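Local atomic coordinates of lovastatin nonaketide synthase mokA (Monascus pilosus, PDB entry 6AD3), a protein that carries out the iterative nine-step assembly of the lovastatin (monacolin K) nonaketide as a type I polyketide synthase, this chain being its condensation domain. Residues M255-E263 / H403-R414; S274-L282 / L339-F348. The protein carries 1 engineered substitution. One frame throughout, in Å; residues are numbered along the deposited sequence.

How the interactions relate
Both contacts lie in the later part of the condensation domain, where a mixed six-stranded sheet is flanked by helices. Interaction 2 is nested along the chain inside the loop that interaction 1 closes, yet the two are separate patches: their centres lie 24 Å apart and their nearest atoms about 9 Å apart. The strand pair 348-354 and 371-377 links them, because F348 of interaction 2 makes backbone hydrogen bonds with F377 while W262 and L411 of interaction 1 pack on P374. Interaction 1 combines a stack, side-chain hydrogen bonds and a salt bridge with apolar packing, whereas interaction 2 is mostly apolar. Both thus belong to the C-terminal lobe.

Interaction 1 (M255-E263 / H403-R414); sequences MDADLAYWE and HARVPYGVLLER
H403 packs against D258, Y261 and W262 of helix 256-263. Its CB lies 3.7 Å from NE1 of W262. With CG anti to the carbonyl carbon (chi1 -55°), the imidazole is laid beside the helix. At the ring edge, ND1 donates to the anti side of D258 OD1 (2.8 Å). CD2 is 3.4 Å from Y261 CG and lies over the centre of the phenol ring, in an offset stack with planes 23° apart. NE2 is 3.5 Å from Y261 CD1. The backbone of H403 contributes too: its O accepts the indole N-H of W262 NE1 (2.9 Å), nearly in the indole plane. At the other end, R414 turns NE and NH2 side-on to one oxygen, E263 OE2 (2.7 and 2.8 Å, respectively), while L259 CD1 covers a face of the guanidinium. Between these polar ends, V406 CG2 presses on D258 CB, and L259 CD2 meets V406 CG1 at 3.5 Å. The segment axes of 256-263 and 408-414 cross at -62°. Helix 239-251 backs M255 and L259, strand 371-377 lies against W262 and L411, and Y261 OH reaches E399 on helix 386-401.

Interaction 2 (S274-L282 / L339-F348); sequences SPVLPRMLL and LARLTGSSDF
First torsions set T343 on the loop 274-282 and L277 on F348. In T343, chi1 of 61° sets OG1 between the backbone N and the carbonyl carbon, where it donates to L339 O (2.7 Å), and leaves CG2 to touch the loop. L277 has CG anti to the backbone N (chi1 -167°), which carries CD1 to 3.7 Å from F348 CG, oblique to the phenyl ring. T343 CG2 touches both P278 O and M280 CG, each at 3.6 Å, and the P278 ring lies across T343 CB and S345 CB. M280 is bent at its last torsion and brings SD to 3.8 Å from L339 CD2. L342 packs its CB on M280 CB and its CD1 against L282 CD1 (3.5 Å). One direct hydrogen bond joins the backbones: L281 N donates to L342 O at 3.1 Å and 165°, a carbonyl near the C-terminal end of the helix, which M280 CA also approaches. Earlier in the loop, a water bridges V276 O and S345 OG.

Around this cluster, M280 and L342 meet F499 of helix 495-512, and L277, M280 and L339 meet V468 of strand 468-473. D347 turns its carboxylate to R376 in a salt bridge. G344, the first residue to leave the helix, has positive phi and lies within the first of two successive ST turns, T343 OG1 accepting from S345 N and S345 OG from D347 N. The contact thus packs an irregular loop over the connection between helix 327-343 and strand 348-354 of the six-stranded mixed sheet, in the C-terminal lobe of the condensation-domain fold, which is built from two chloramphenicol acetyltransferase-like lobes.

Interaction 1 (M255-E263 / H403-R414)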
loop_
_atom_site.group_PDB
_atom_site.type_symbol
_atom_site.label_atom_id
_atom_site.label_comp_id
_atom_site.label_asym_id
_atom_site.label_seq_id
_atom_site.Cartn_x
_atom_site.Cartn_y
_atom_site.Cartn_z
ATOM N N MET A 255 -7.233 -13.893 -18.263
ATOM C CA MET A 255 -6.409 -12.698 -18.072
ATOM C C MET A 255 -5.556 -12.415 -19.281
ATOM O O MET A 255 -4.729 -11.511 -19.241
ATOM C CB MET A 255 -5.494 -12.834 -16.833
ATOM C CG MET A 255 -6.236 -12.714 -15.518
ATOM S SD MET A 255 -5.038 -12.576 -14.163
ATOM C CE MET A 255 -6.196 -12.605 -12.797
ATOM N N ASP A 256 -5.675 -13.233 -20.338
ATOM C CA ASP A 256 -4.701 -13.142 -21.428
ATOM C C ASP A 256 -4.754 -11.798 -22.127
ATOM O O ASP A 256 -3.712 -11.255 -22.470
ATOM C CB ASP A 256 -4.887 -14.279 -22.441
ATOM C CG ASP A 256 -4.301 -15.600 -21.953
ATOM O OD1 ASP A 256 -3.649 -15.622 -20.887
ATOM O OD2 ASP A 256 -4.519 -16.627 -22.629
ATOM N N ALA A 257 -5.949 -11.235 -22.305
ATOM C CA ALA A 257 -6.072 -9.923 -22.971
ATOM C C ALA A 257 -5.491 -8.787 -22.111
ATOM O O ALA A 257 -4.835 -7.852 -22.631
ATOM C CB ALA A 257 -7.516 -9.636 -23.319
ATOM N N ASP A 258 -5.644 -8.912 -20.794
ATOM C CA ASP A 258 -5.070 -7.933 -19.868
ATOM C C ASP A 258 -3.564 -8.020 -19.846
ATOM O O ASP A 258 -2.852 -6.990 -19.919
ATOM C CB ASP A 258 -5.646 -8.114 -18.464
ATOM C CG ASP A 258 -7.138 -7.841 -18.396
ATOM O OD1 ASP A 258 -7.653 -7.060 -19.202
ATOM O OD2 ASP A 258 -7.817 -8.468 -17.561
ATOM N N LEU A 259 -3.057 -9.242 -19.834
ATOM C CA LEU A 259 -1.632 -9.467 -19.924
ATOM C C LEU A 259 -1.020 -8.914 -21.210
ATOM O O LEU A 259 0.008 -8.252 -21.166
ATOM C CB LEU A 259 -1.327 -10.957 -19.781
ATOM C CG LEU A 259 -1.392 -11.476 -18.348
ATOM C CD1 LEU A 259 -1.375 -12.998 -18.375
ATOM C CD2 LEU A 259 -0.275 -10.921 -17.488
ATOM N N ALA A 260 -1.717 -9.065 -22.330
ATOM C CA ALA A 260 -1.203 -8.564 -23.602
ATOM C C ALA A 260 -1.188 -7.041 -23.606
ATOM O O ALA A 260 -0.273 -6.430 -24.150
ATOM C CB ALA A 260 -2.040 -9.091 -24.782
ATOM N N TYR A 261 -2.171 -6.433 -22.958
ATOM C CA TYR A 261 -2.212 -4.978 -22.826
ATOM C C TYR A 261 -0.988 -4.469 -22.093
ATOM O O TYR A 261 -0.287 -3.583 -22.574
ATOM C CB TYR A 261 -3.464 -4.545 -22.076
ATOM C CG TYR A 261 -3.492 -3.093 -21.722
ATOM C CD1 TYR A 261 -3.914 -2.153 -22.640
ATOM C CD2 TYR A 261 -3.103 -2.649 -20.460
ATOM C CE1 TYR A 261 -4.012 -0.820 -22.302
ATOM C CE2 TYR A 261 -3.168 -1.301 -20.120
ATOM C CZ TYR A 261 -3.580 -0.388 -21.062
ATOM O OH TYR A 261 -3.676 0.953 -20.742
ATOM N N TRP A 262 -0.701 -5.053 -20.939
ATOM C CA TRP A 262 0.467 -4.609 -20.176
ATOM C C TRP A 262 1.780 -4.998 -20.828
ATOM O O TRP A 262 2.732 -4.223 -20.815
ATOM C CB TRP A 262 0.401 -5.113 -18.734
ATOM C CG TRP A 262 -0.745 -4.563 -17.976
ATOM C CD1 TRP A 262 -1.839 -5.227 -17.594
ATOM C CD2 TRP A 262 -0.903 -3.218 -17.499
ATOM N NE1 TRP A 262 -2.692 -4.384 -16.908
ATOM C CE2 TRP A 262 -2.145 -3.146 -16.870
ATOM C CE3 TRP A 262 -0.155 -2.037 -17.647
ATOM C CZ2 TRP A 262 -2.653 -1.953 -16.338
ATOM C CZ3 TRP A 262 -0.638 -0.873 -17.090
ATOM C CH2 TRP A 262 -1.865 -0.847 -16.410
ATOM N N GLU A 263 1.823 -6.164 -21.475
ATOM C CA GLU A 263 3.041 -6.610 -22.117
ATOM C C GLU A 263 3.373 -5.711 -23.294
ATOM O O GLU A 263 4.521 -5.377 -23.536
ATOM C CB GLU A 263 2.893 -8.056 -22.598
ATOM C CG GLU A 263 3.054 -9.066 -21.474
ATOM C CD GLU A 263 3.028 -10.496 -21.988
ATOM O OE1 GLU A 263 3.828 -10.823 -22.898
ATOM O OE2 GLU A 263 2.228 -11.280 -21.470
ATOM N N HIS A 403 -8.032 -3.071 -17.277
ATOM C CA HIS A 403 -7.137 -4.210 -17.314
ATOM C C HIS A 403 -6.502 -4.339 -15.950
ATOM O O HIS A 403 -5.355 -4.714 -15.845
ATOM C CB HIS A 403 -6.028 -4.005 -18.361
ATOM C CG HIS A 403 -6.551 -3.714 -19.735
ATOM N ND1 HIS A 403 -7.209 -4.659 -20.484
ATOM C CD2 HIS A 403 -6.589 -2.571 -20.456
ATOM C CE1 HIS A 403 -7.595 -4.124 -21.629
ATOM N NE2 HIS A 403 -7.200 -2.867 -21.653
ATOM N N ALA A 404 -7.258 -4.038 -14.914
ATOM C CA ALA A 404 -6.674 -3.929 -13.568
ATOM C C ALA A 404 -6.493 -5.265 -12.817
ATOM O O ALA A 404 -5.929 -5.266 -11.744
ATOM C CB ALA A 404 -7.509 -2.995 -12.707
ATOM N N ARG A 405 -7.067 -6.354 -13.330
ATOM C CA ARG A 405 -7.157 -7.606 -12.570
ATOM C C ARG A 405 -5.862 -8.424 -12.536
ATOM O O ARG A 405 -5.759 -9.399 -11.805
ATOM C CB ARG A 405 -8.252 -8.482 -13.134
ATOM C CG ARG A 405 -9.651 -7.945 -12.933
ATOM C CD ARG A 405 -10.659 -8.890 -13.590
ATOM N NE ARG A 405 -11.839 -8.201 -14.109
ATOM C CZ ARG A 405 -12.946 -7.991 -13.405
ATOM N NH1 ARG A 405 -13.018 -8.386 -12.138
ATOM N NH2 ARG A 405 -13.979 -7.378 -13.964
ATOM N N VAL A 406 -4.853 -8.016 -13.278
ATOM C CA VAL A 406 -3.629 -8.758 -13.304
ATOM C C VAL A 406 -2.724 -8.425 -12.106
ATOM O O VAL A 406 -2.249 -7.295 -11.993
ATOM C CB VAL A 406 -2.855 -8.488 -14.590
ATOM C CG1 VAL A 406 -1.599 -9.329 -14.621
ATOM C CG2 VAL A 406 -3.720 -8.811 -15.775
ATOM N N PRO A 407 -2.455 -9.419 -11.235
ATOM C CA PRO A 407 -1.501 -9.164 -10.140
ATOM C C PRO A 407 -0.090 -8.850 -10.705
ATOM O O PRO A 407 0.351 -9.504 -11.649
ATOM C CB PRO A 407 -1.487 -10.480 -9.377
ATOM C CG PRO A 407 -2.828 -11.105 -9.659
ATOM C CD PRO A 407 -3.120 -10.722 -11.084
ATOM N N TYR A 408 0.524 -7.761 -10.266
ATOM C CA TYR A 408 1.716 -7.243 -10.981
ATOM C C TYR A 408 2.858 -8.285 -10.988
ATOM O O TYR A 408 3.634 -8.349 -11.937
ATOM C CB TYR A 408 2.197 -5.907 -10.430
ATOM C CG TYR A 408 2.902 -5.999 -9.113
ATOM C CD1 TYR A 408 2.190 -6.104 -7.923
ATOM C CD2 TYR A 408 4.254 -5.890 -9.039
ATOM C CE1 TYR A 408 2.832 -6.168 -6.688
ATOM C CE2 TYR A 408 4.927 -5.982 -7.808
ATOM C CZ TYR A 408 4.181 -6.035 -6.632
ATOM O OH TYR A 408 4.866 -6.179 -5.449
ATOM N N GLY A 409 2.943 -9.120 -9.945
ATOM C CA GLY A 409 3.984 -10.152 -9.896
ATOM C C GLY A 409 3.874 -11.143 -11.045
ATOM O O GLY A 409 4.892 -11.637 -11.563
ATOM N N VAL A 410 2.651 -11.433 -11.496
ATOM C CA VAL A 410 2.566 -12.309 -12.672
ATOM C C VAL A 410 3.000 -11.632 -13.954
ATOM O O VAL A 410 3.733 -12.241 -14.748
ATOM C CB VAL A 410 1.290 -13.190 -12.826
ATOM C CG1 VAL A 410 0.289 -13.055 -11.737
ATOM C CG2 VAL A 410 0.718 -13.205 -14.243
ATOM N N LEU A 411 2.776 -10.327 -14.059
ATOM C CA LEU A 411 3.363 -9.546 -15.183
ATOM C C LEU A 411 4.874 -9.549 -15.130
ATOM O O LEU A 411 5.564 -9.778 -16.139
ATOM C CB LEU A 411 2.861 -8.116 -15.163
ATOM C CG LEU A 411 3.334 -7.268 -16.325
ATOM C CD1 LEU A 411 2.822 -7.814 -17.652
ATOM C CD2 LEU A 411 2.925 -5.820 -16.157
ATOM N N LEU A 412 5.419 -9.205 -13.984
ATOM C CA LEU A 412 6.850 -9.180 -13.842
ATOM C C LEU A 412 7.500 -10.504 -14.290
ATOM O O LEU A 412 8.529 -10.501 -14.983
ATOM C CB LEU A 412 7.208 -8.909 -12.391
ATOM C CG LEU A 412 7.590 -7.499 -11.980
ATOM C CD1 LEU A 412 7.311 -6.364 -12.906
ATOM C CD2 LEU A 412 7.279 -7.189 -10.537
ATOM N N GLU A 413 6.915 -11.617 -13.866
ATOM C CA GLU A 413 7.446 -12.935 -14.209
ATOM C C GLU A 413 7.366 -13.166 -15.696
ATOM O O GLU A 413 8.346 -13.589 -16.327
ATOM C CB GLU A 413 6.691 -14.040 -13.493
ATOM C CG GLU A 413 7.091 -15.431 -13.987
ATOM C CD GLU A 413 6.672 -16.529 -13.034
ATOM O OE1 GLU A 413 7.517 -17.392 -12.697
ATOM O OE2 GLU A 413 5.515 -16.505 -12.583
ATOM N N ARG A 414 6.231 -12.827 -16.277
ATOM C CA ARG A 414 6.064 -12.946 -17.712
ATOM C C ARG A 414 7.053 -12.145 -18.504
ATOM O O ARG A 414 7.504 -12.602 -19.552
ATOM C CB ARG A 414 4.669 -12.602 -18.127
ATOM C CG ARG A 414 3.699 -13.660 -17.682
ATOM C CD ARG A 414 2.312 -13.337 -18.138
ATOM N NE ARG A 414 2.258 -13.241 -19.579
ATOM C CZ ARG A 414 1.872 -14.223 -20.364
ATOM N NH1 ARG A 414 1.474 -15.385 -19.836
ATOM N NH2 ARG A 414 1.789 -14.011 -21.660
#

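Interaction 2 (S274-L282 / L339-F348)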
loop_
_atom_site.group_PDB
_atom_site.type_symbol
_atom_site.label_atom_id
_atom_site.label_comp_id
_atom_site.label_asym_id
_atom_site.label_seq_id
_atom_site.Cartn_x
_atom_site.Cartn_y
_atom_site.Cartn_z
ATOM N N SER A 274 14.744 -2.061 -20.405
ATOM C CA SER A 274 13.769 -1.164 -19.797
ATOM C C SER A 274 14.508 -0.013 -19.082
ATOM O O SER A 274 15.404 -0.263 -18.266
ATOM C CB SER A 274 12.898 -1.929 -18.823
ATOM O OG SER A 274 12.131 -2.896 -19.494
ATOM N N PRO A 275 14.228 1.244 -19.488
ATOM C CA PRO A 275 14.806 2.378 -18.779
ATOM C C PRO A 275 14.370 2.405 -17.313
ATOM O O PRO A 275 13.244 2.061 -16.999
ATOM C CB PRO A 275 14.225 3.611 -19.523
ATOM C CG PRO A 275 13.552 3.066 -20.759
ATOM C CD PRO A 275 13.133 1.672 -20.377
ATOM N N VAL A 276 15.252 2.882 -16.456
ATOM C CA VAL A 276 14.948 3.002 -15.062
ATOM C C VAL A 276 14.990 4.484 -14.711
ATOM O O VAL A 276 15.634 5.278 -15.387
ATOM C CB VAL A 276 15.951 2.215 -14.201
ATOM C CG1 VAL A 276 15.992 0.765 -14.644
ATOM C CG2 VAL A 276 17.340 2.833 -14.282
ATOM N N LEU A 277 14.168 4.868 -13.756
ATOM C CA LEU A 277 14.083 6.227 -13.339
ATOM C C LEU A 277 15.466 6.771 -12.946
ATOM O O LEU A 277 16.166 6.176 -12.102
ATOM C CB LEU A 277 13.138 6.304 -12.146
ATOM C CG LEU A 277 12.668 7.698 -11.737
ATOM C CD1 LEU A 277 11.694 8.229 -12.789
ATOM C CD2 LEU A 277 12.010 7.610 -10.355
ATOM N N PRO A 278 15.838 7.944 -13.482
ATOM C CA PRO A 278 17.084 8.569 -13.011
ATOM C C PRO A 278 17.036 9.008 -11.573
ATOM O O PRO A 278 15.957 9.095 -10.959
ATOM C CB PRO A 278 17.241 9.782 -13.948
ATOM C CG PRO A 278 16.555 9.338 -15.199
ATOM C CD PRO A 278 15.327 8.620 -14.689
ATOM N N ARG A 279 18.200 9.310 -11.010
ATOM C CA ARG A 279 18.232 10.007 -9.730
ATOM C C ARG A 279 17.590 11.378 -9.877
ATOM O O ARG A 279 17.782 12.061 -10.873
ATOM C CB ARG A 279 19.687 10.140 -9.215
ATOM C CG ARG A 279 19.762 10.682 -7.789
ATOM C CD ARG A 279 21.183 10.581 -7.209
ATOM N NE ARG A 279 22.159 11.256 -8.052
ATOM C CZ ARG A 279 22.377 12.578 -8.063
ATOM N NH1 ARG A 279 21.636 13.394 -7.315
ATOM N NH2 ARG A 279 23.326 13.095 -8.846
ATOM N N MET A 280 16.769 11.754 -8.911
ATOM C CA MET A 280 16.166 13.096 -8.894
ATOM C C MET A 280 17.137 14.110 -8.322
ATOM O O MET A 280 17.804 13.843 -7.337
ATOM C CB MET A 280 14.887 13.114 -8.060
ATOM C CG MET A 280 13.783 12.213 -8.587
ATOM S SD MET A 280 12.358 12.278 -7.486
ATOM C CE MET A 280 12.958 11.293 -6.096
ATOM N N LEU A 281 17.177 15.293 -8.919
ATOM C CA LEU A 281 18.037 16.352 -8.428
ATOM C C LEU A 281 17.275 17.258 -7.461
ATOM O O LEU A 281 16.382 18.005 -7.850
ATOM C CB LEU A 281 18.619 17.134 -9.603
ATOM C CG LEU A 281 19.188 16.246 -10.735
ATOM C CD1 LEU A 281 19.763 17.102 -11.860
ATOM C CD2 LEU A 281 20.231 15.254 -10.228
ATOM N N LEU A 282 17.504 17.022 -6.183
ATOM C CA LEU A 282 16.694 17.602 -5.139
ATOM C C LEU A 282 17.266 18.862 -4.500
ATOM O O LEU A 282 16.556 19.840 -4.321
ATOM C CB LEU A 282 16.366 16.550 -4.085
ATOM C CG LEU A 282 15.019 15.835 -4.137
ATOM C CD1 LEU A 282 14.024 16.385 -5.121
ATOM C CD2 LEU A 282 15.139 14.339 -4.247
ATOM N N LEU A 339 8.213 14.365 -11.257
ATOM C CA LEU A 339 9.206 13.344 -11.480
ATOM C C LEU A 339 9.951 13.616 -12.781
ATOM O O LEU A 339 11.176 13.448 -12.855
ATOM C CB LEU A 339 8.579 11.969 -11.511
ATOM C CG LEU A 339 8.082 11.450 -10.153
ATOM C CD1 LEU A 339 7.211 10.217 -10.348
ATOM C CD2 LEU A 339 9.235 11.107 -9.261
ATOM N N ALA A 340 9.210 13.967 -13.826
ATOM C CA ALA A 340 9.852 14.269 -15.106
ATOM C C ALA A 340 10.793 15.471 -14.948
ATOM O O ALA A 340 11.914 15.473 -15.501
ATOM C CB ALA A 340 8.806 14.547 -16.176
ATOM N N ARG A 341 10.325 16.527 -14.293
ATOM C CA ARG A 341 11.189 17.689 -14.064
ATOM C C ARG A 341 12.460 17.336 -13.356
ATOM O O ARG A 341 13.518 17.792 -13.736
ATOM C CB ARG A 341 10.497 18.784 -13.286
ATOM C CG ARG A 341 9.385 19.473 -14.019
ATOM C CD ARG A 341 8.912 20.693 -13.259
ATOM N NE ARG A 341 7.840 21.341 -13.996
ATOM C CZ ARG A 341 7.223 22.436 -13.584
ATOM N NH1 ARG A 341 7.576 22.983 -12.426
ATOM N NH2 ARG A 341 6.307 23.010 -14.349
ATOM N N LEU A 342 12.363 16.600 -12.260
ATOM C CA LEU A 342 13.511 16.374 -11.404
ATOM C C LEU A 342 14.505 15.362 -11.981
ATOM O O LEU A 342 15.660 15.363 -11.604
ATOM C CB LEU A 342 13.066 15.908 -10.013
ATOM C CG LEU A 342 12.277 16.890 -9.169
ATOM C CD1 LEU A 342 11.839 16.206 -7.861
ATOM C CD2 LEU A 342 13.121 18.129 -8.898
ATOM N N THR A 343 14.034 14.465 -12.852
ATOM C CA THR A 343 14.891 13.421 -13.403
ATOM C C THR A 343 15.407 13.743 -14.793
ATOM O O THR A 343 16.398 13.168 -15.218
ATOM C CB THR A 343 14.160 12.071 -13.511
ATOM O OG1 THR A 343 13.038 12.195 -14.383
ATOM C CG2 THR A 343 13.696 11.610 -12.154
ATOM N N GLY A 344 14.667 14.555 -15.537
ATOM C CA GLY A 344 14.911 14.740 -16.964
ATOM C C GLY A 344 14.489 13.588 -17.878
ATOM O O GLY A 344 14.901 13.525 -19.016
ATOM N N SER A 345 13.808 12.588 -17.336
ATOM C CA SER A 345 13.367 11.471 -18.142
ATOM C C SER A 345 12.100 11.813 -18.903
ATOM O O SER A 345 11.236 12.527 -18.397
ATOM C CB SER A 345 13.119 10.248 -17.246
ATOM O OG SER A 345 12.600 9.170 -18.006
ATOM N N SER A 346 11.975 11.278 -20.110
ATOM C CA SER A 346 10.752 11.424 -20.891
ATOM C C SER A 346 10.046 10.074 -21.095
ATOM O O SER A 346 9.076 9.990 -21.836
ATOM C CB SER A 346 11.054 12.073 -22.244
ATOM O OG SER A 346 12.006 11.313 -22.931
ATOM N N ASP A 347 10.527 9.028 -20.416
ATOM C CA ASP A 347 9.908 7.706 -20.513
ATOM C C ASP A 347 10.201 6.915 -19.241
ATOM O O ASP A 347 11.332 6.446 -19.015
ATOM C CB ASP A 347 10.398 6.960 -21.755
ATOM C CG ASP A 347 9.879 5.522 -21.846
ATOM O OD1 ASP A 347 8.948 5.113 -21.108
ATOM O OD2 ASP A 347 10.457 4.767 -22.656
ATOM N N PHE A 348 9.208 6.891 -18.355
ATOM C CA PHE A 348 9.329 6.132 -17.130
ATOM C C PHE A 348 7.957 5.690 -16.677
ATOM O O PHE A 348 6.943 6.202 -17.164
ATOM C CB PHE A 348 10.036 6.941 -16.013
ATOM C CG PHE A 348 9.358 8.242 -15.649
ATOM C CD1 PHE A 348 9.588 9.406 -16.411
ATOM C CD2 PHE A 348 8.424 8.315 -14.594
ATOM C CE1 PHE A 348 9.007 10.617 -16.051
ATOM C CE2 PHE A 348 7.826 9.519 -14.262
ATOM C CZ PHE A 348 8.067 10.648 -15.027
HETATM O O HOH W 1 14.292 7.203 -17.678
#